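Local coordinates for protein 6-phosphogluconate dehydrogenase (Pseudomonas syringae, PDB 5U5G) that probably catalyses a late step of fosfomycin biosynthesis, the NADPH-dependent reduction of (2-oxopropyl)phosphonate to the corresponding hydroxypropylphosphonate, at residues E180-I191 with S215-A225. Sequence-based numbering, arbitrary orientation.
Sequences ESINLAGAIEVI and SAYMDVALGYA. With 7VD ((2-oxopropyl)phosphonic acid), chain F.
E180 and Y217 meet beside the bound phosphonate because of how their side chains turn: CG of E180 sits beside its own backbone N (chi1 -62°) and the chain runs on extended, while chi1 of Y217, an unusual -99°, sets one face of the ring against E180 CB and CG. E180 CB makes a CH-pi contact over that face, 4.0 Å from the Y217 ring centroid, and V220 CG2 backs the opposite face. The carboxylate is tilted 38° from the ring, with E180 CD 3.4 Å from Y217 CE1. L184 comes at the same ring obliquely, its CB 3.7 Å from Y217 CD2, and its CD1 reaches the ring edge.

Behind the pocket, the axes of 180-191 and 216-225 approach to 8.2 Å. A221 is the knob here, its methyl filling the hole between L184, A187, I188 and I191. M218 bends back over helix 168-196 and brings CE to 3.6 Å from A187 CB; farther along, I191 CD1 packs on both M218 SD and L222 CD2. At the start of the second helix S215 is the N-cap, its OG accepting from M218 N.

The polar ends converge on the ligand, (2-oxopropyl)phosphonic acid. Y217 OH donates a short hydrogen bond, 2.5 Å, to O4, the ligand atom at the ring edge near its plane, and R239 binds both Y217 OH and, through a salt bridge, E180 OE1. R212 of the second subunit also bonds the ligand, so the site draws on both chains. E180 OE2 lies 2.5 Å from phosphonate O2. Together the CH-pi contact and the two bonds from R239 position E180 and Y217 against each other, holding the tyrosine hydroxyl where it can bond the phosphonate.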
loop_
_atom_site.group_PDB
_atom_site.type_symbol
_atom_site.label_atom_id
_atom_site.label_comp_id
_atom_site.label_asym_id
_atom_site.label_seq_id
_atom_site.Cartn_x
_atom_site.Cartn_y
_atom_site.Cartn_z
ATOM N N GLU A 180 -0.888 -7.760 -1.802
ATOM C CA GLU A 180 -0.712 -7.155 -3.122
ATOM C C GLU A 180 -2.017 -7.169 -3.894
ATOM O O GLU A 180 -2.437 -6.153 -4.462
ATOM C CB GLU A 180 0.341 -7.927 -3.924
ATOM C CG GLU A 180 1.727 -7.935 -3.327
ATOM C CD GLU A 180 2.737 -8.640 -4.219
ATOM O OE1 GLU A 180 2.306 -9.399 -5.109
ATOM O OE2 GLU A 180 3.961 -8.436 -4.017
ATOM N N SER A 181 -2.651 -8.341 -3.941
ATOM C CA SER A 181 -3.840 -8.537 -4.758
ATOM C C SER A 181 -4.974 -7.640 -4.288
ATOM O O SER A 181 -5.687 -7.045 -5.105
ATOM C CB SER A 181 -4.256 -10.009 -4.718
ATOM O OG SER A 181 -3.145 -10.857 -4.986
ATOM N N ILE A 182 -5.146 -7.526 -2.972
ATOM C CA ILE A 182 -6.178 -6.646 -2.429
ATOM C C ILE A 182 -5.855 -5.189 -2.740
ATOM O O ILE A 182 -6.732 -4.418 -3.145
ATOM C CB ILE A 182 -6.328 -6.867 -0.915
ATOM C CG1 ILE A 182 -6.834 -8.291 -0.642
ATOM C CG2 ILE A 182 -7.287 -5.824 -0.354
ATOM C CD1 ILE A 182 -6.577 -8.794 0.808
ATOM N N ASN A 183 -4.593 -4.787 -2.526
ATOM C CA ASN A 183 -4.192 -3.411 -2.801
ATOM C C ASN A 183 -4.374 -3.069 -4.271
ATOM O O ASN A 183 -4.818 -1.962 -4.612
ATOM C CB ASN A 183 -2.726 -3.181 -2.412
ATOM C CG ASN A 183 -2.481 -3.328 -0.913
ATOM O OD1 ASN A 183 -3.419 -3.424 -0.131
ATOM N ND2 ASN A 183 -1.217 -3.330 -0.517
ATOM N N LEU A 184 -3.975 -3.991 -5.153
ATOM C CA LEU A 184 -4.060 -3.753 -6.588
ATOM C C LEU A 184 -5.503 -3.603 -7.030
ATOM O O LEU A 184 -5.840 -2.672 -7.768
ATOM C CB LEU A 184 -3.378 -4.892 -7.350
ATOM C CG LEU A 184 -3.410 -4.789 -8.889
ATOM C CD1 LEU A 184 -2.800 -3.475 -9.371
ATOM C CD2 LEU A 184 -2.679 -5.964 -9.523
ATOM N N ALA A 185 -6.377 -4.519 -6.597
ATOM C CA ALA A 185 -7.777 -4.426 -7.000
ATOM C C ALA A 185 -8.426 -3.164 -6.448
ATOM O O ALA A 185 -9.227 -2.520 -7.135
ATOM C CB ALA A 185 -8.547 -5.664 -6.546
ATOM N N GLY A 186 -8.097 -2.793 -5.210
ATOM C CA GLY A 186 -8.615 -1.543 -4.670
ATOM C C GLY A 186 -8.101 -0.336 -5.433
ATOM O O GLY A 186 -8.860 0.586 -5.750
ATOM N N ALA A 187 -6.796 -0.328 -5.743
ATOM C CA ALA A 187 -6.221 0.825 -6.426
ATOM C C ALA A 187 -6.837 0.999 -7.807
ATOM O O ALA A 187 -7.148 2.123 -8.215
ATOM C CB ALA A 187 -4.695 0.692 -6.514
ATOM N N ILE A 188 -7.073 -0.108 -8.523
ATOM C CA ILE A 188 -7.719 -0.030 -9.836
ATOM C C ILE A 188 -9.156 0.476 -9.710
ATOM O O ILE A 188 -9.639 1.245 -10.555
ATOM C CB ILE A 188 -7.645 -1.397 -10.551
ATOM C CG1 ILE A 188 -6.196 -1.722 -10.903
ATOM C CG2 ILE A 188 -8.487 -1.394 -11.833
ATOM C CD1 ILE A 188 -6.012 -3.080 -11.569
ATOM N N GLU A 189 -9.861 0.074 -8.654
ATOM C CA GLU A 189 -11.210 0.598 -8.463
ATOM C C GLU A 189 -11.184 2.092 -8.172
ATOM O O GLU A 189 -12.013 2.846 -8.686
ATOM C CB GLU A 189 -11.916 -0.157 -7.341
ATOM C CG GLU A 189 -12.360 -1.543 -7.759
ATOM C CD GLU A 189 -13.207 -2.219 -6.704
ATOM O OE1 GLU A 189 -13.797 -1.501 -5.867
ATOM O OE2 GLU A 189 -13.294 -3.460 -6.716
ATOM N N VAL A 190 -10.226 2.539 -7.365
ATOM C CA VAL A 190 -10.183 3.944 -6.986
ATOM C C VAL A 190 -9.767 4.812 -8.172
ATOM O O VAL A 190 -10.368 5.862 -8.429
ATOM C CB VAL A 190 -9.259 4.104 -5.768
ATOM C CG1 VAL A 190 -8.754 5.516 -5.635
ATOM C CG2 VAL A 190 -10.029 3.677 -4.510
ATOM N N ILE A 191 -8.760 4.374 -8.930
ATOM C CA ILE A 191 -8.362 5.099 -10.135
ATOM C C ILE A 191 -9.521 5.160 -11.121
ATOM O O ILE A 191 -9.791 6.211 -11.717
ATOM C CB ILE A 191 -7.118 4.452 -10.773
ATOM C CG1 ILE A 191 -5.912 4.581 -9.839
ATOM C CG2 ILE A 191 -6.832 5.093 -12.127
ATOM C CD1 ILE A 191 -4.757 3.694 -10.216
ATOM N N SER A 215 0.617 2.685 -1.849
ATOM C CA SER A 215 1.055 1.302 -1.695
ATOM C C SER A 215 1.951 0.975 -2.877
ATOM O O SER A 215 1.866 1.610 -3.932
ATOM C CB SER A 215 -0.119 0.309 -1.629
ATOM O OG SER A 215 -0.789 0.169 -2.878
ATOM N N ALA A 216 2.820 -0.020 -2.680
ATOM C CA ALA A 216 3.621 -0.528 -3.788
ATOM C C ALA A 216 2.753 -0.872 -4.999
ATOM O O ALA A 216 3.119 -0.567 -6.145
ATOM C CB ALA A 216 4.430 -1.747 -3.328
ATOM N N TYR A 217 1.578 -1.471 -4.774
ATOM C CA TYR A 217 0.757 -1.860 -5.915
ATOM C C TYR A 217 -0.164 -0.761 -6.421
ATOM O O TYR A 217 -0.637 -0.859 -7.563
ATOM C CB TYR A 217 -0.041 -3.137 -5.608
ATOM C CG TYR A 217 0.696 -4.305 -6.215
ATOM C CD1 TYR A 217 1.829 -4.834 -5.588
ATOM C CD2 TYR A 217 0.338 -4.810 -7.469
ATOM C CE1 TYR A 217 2.554 -5.881 -6.170
ATOM C CE2 TYR A 217 1.052 -5.863 -8.054
ATOM C CZ TYR A 217 2.164 -6.391 -7.400
ATOM O OH TYR A 217 2.882 -7.430 -7.973
ATOM N N MET A 218 -0.429 0.277 -5.620
ATOM C CA MET A 218 -0.977 1.506 -6.188
ATOM C C MET A 218 -0.021 2.097 -7.222
ATOM O O MET A 218 -0.448 2.532 -8.299
ATOM C CB MET A 218 -1.266 2.523 -5.078
ATOM C CG MET A 218 -1.611 3.939 -5.582
ATOM S SD MET A 218 -3.136 4.137 -6.548
ATOM C CE MET A 218 -4.374 4.080 -5.235
ATOM N N ASP A 219 1.284 2.104 -6.913
ATOM C CA ASP A 219 2.288 2.506 -7.901
ATOM C C ASP A 219 2.173 1.672 -9.172
ATOM O O ASP A 219 2.197 2.210 -10.285
ATOM C CB ASP A 219 3.697 2.383 -7.316
ATOM C CG ASP A 219 3.965 3.397 -6.210
ATOM O OD1 ASP A 219 3.177 4.362 -6.056
ATOM O OD2 ASP A 219 4.967 3.220 -5.487
ATOM N N VAL A 220 2.040 0.348 -9.022
ATOM C CA VAL A 220 1.890 -0.518 -10.190
ATOM C C VAL A 220 0.673 -0.096 -11.005
ATOM O O VAL A 220 0.745 0.051 -12.228
ATOM C CB VAL A 220 1.794 -1.993 -9.760
ATOM C CG1 VAL A 220 1.433 -2.863 -10.960
ATOM C CG2 VAL A 220 3.110 -2.446 -9.145
ATOM N N ALA A 221 -0.464 0.106 -10.332
ATOM C CA ALA A 221 -1.702 0.420 -11.032
ATOM C C ALA A 221 -1.619 1.781 -11.716
ATOM O O ALA A 221 -2.100 1.946 -12.845
ATOM C CB ALA A 221 -2.872 0.378 -10.052
ATOM N N LEU A 222 -1.003 2.760 -11.044
ATOM C CA LEU A 222 -0.804 4.081 -11.639
ATOM C C LEU A 222 0.160 4.023 -12.815
ATOM O O LEU A 222 -0.078 4.655 -13.849
ATOM C CB LEU A 222 -0.268 5.057 -10.601
ATOM C CG LEU A 222 -1.216 5.489 -9.492
ATOM C CD1 LEU A 222 -0.369 6.110 -8.389
ATOM C CD2 LEU A 222 -2.208 6.475 -10.046
ATOM N N GLY A 223 1.276 3.308 -12.658
ATOM C CA GLY A 223 2.186 3.137 -13.779
ATOM C C GLY A 223 1.496 2.529 -14.984
ATOM O O GLY A 223 1.749 2.925 -16.128
ATOM N N TYR A 224 0.597 1.569 -14.737
ATOM C CA TYR A 224 -0.165 0.940 -15.812
ATOM C C TYR A 224 -1.084 1.943 -16.490
ATOM O O TYR A 224 -1.185 1.975 -17.726
ATOM C CB TYR A 224 -0.980 -0.233 -15.265
ATOM C CG TYR A 224 -1.638 -1.110 -16.329
ATOM C CD1 TYR A 224 -0.908 -2.091 -17.000
ATOM C CD2 TYR A 224 -2.991 -0.985 -16.629
ATOM C CE1 TYR A 224 -1.511 -2.919 -17.977
ATOM C CE2 TYR A 224 -3.606 -1.806 -17.582
ATOM C CZ TYR A 224 -2.856 -2.767 -18.254
ATOM O OH TYR A 224 -3.451 -3.576 -19.200
ATOM N N ALA A 225 -1.793 2.749 -15.697
ATOM C CA ALA A 225 -2.718 3.711 -16.283
ATOM C C ALA A 225 -1.966 4.850 -16.967
ATOM O O ALA A 225 -2.352 5.285 -18.056
ATOM C CB ALA A 225 -3.674 4.243 -15.211
HETATM P P1 7VD F . 5.917 -9.027 -6.747
HETATM C C1 7VD F . 5.100 -10.016 -8.031
HETATM O O2 7VD F . 5.772 -9.579 -5.348
HETATM O O3 7VD F . 7.376 -8.796 -7.060
HETATM O O4 7VD F . 5.146 -7.737 -6.887
HETATM C C6 7VD F . 4.596 -11.374 -7.615
HETATM O O7 7VD F . 5.212 -12.063 -6.801
HETATM C C8 7VD F . 3.308 -11.817 -8.253
#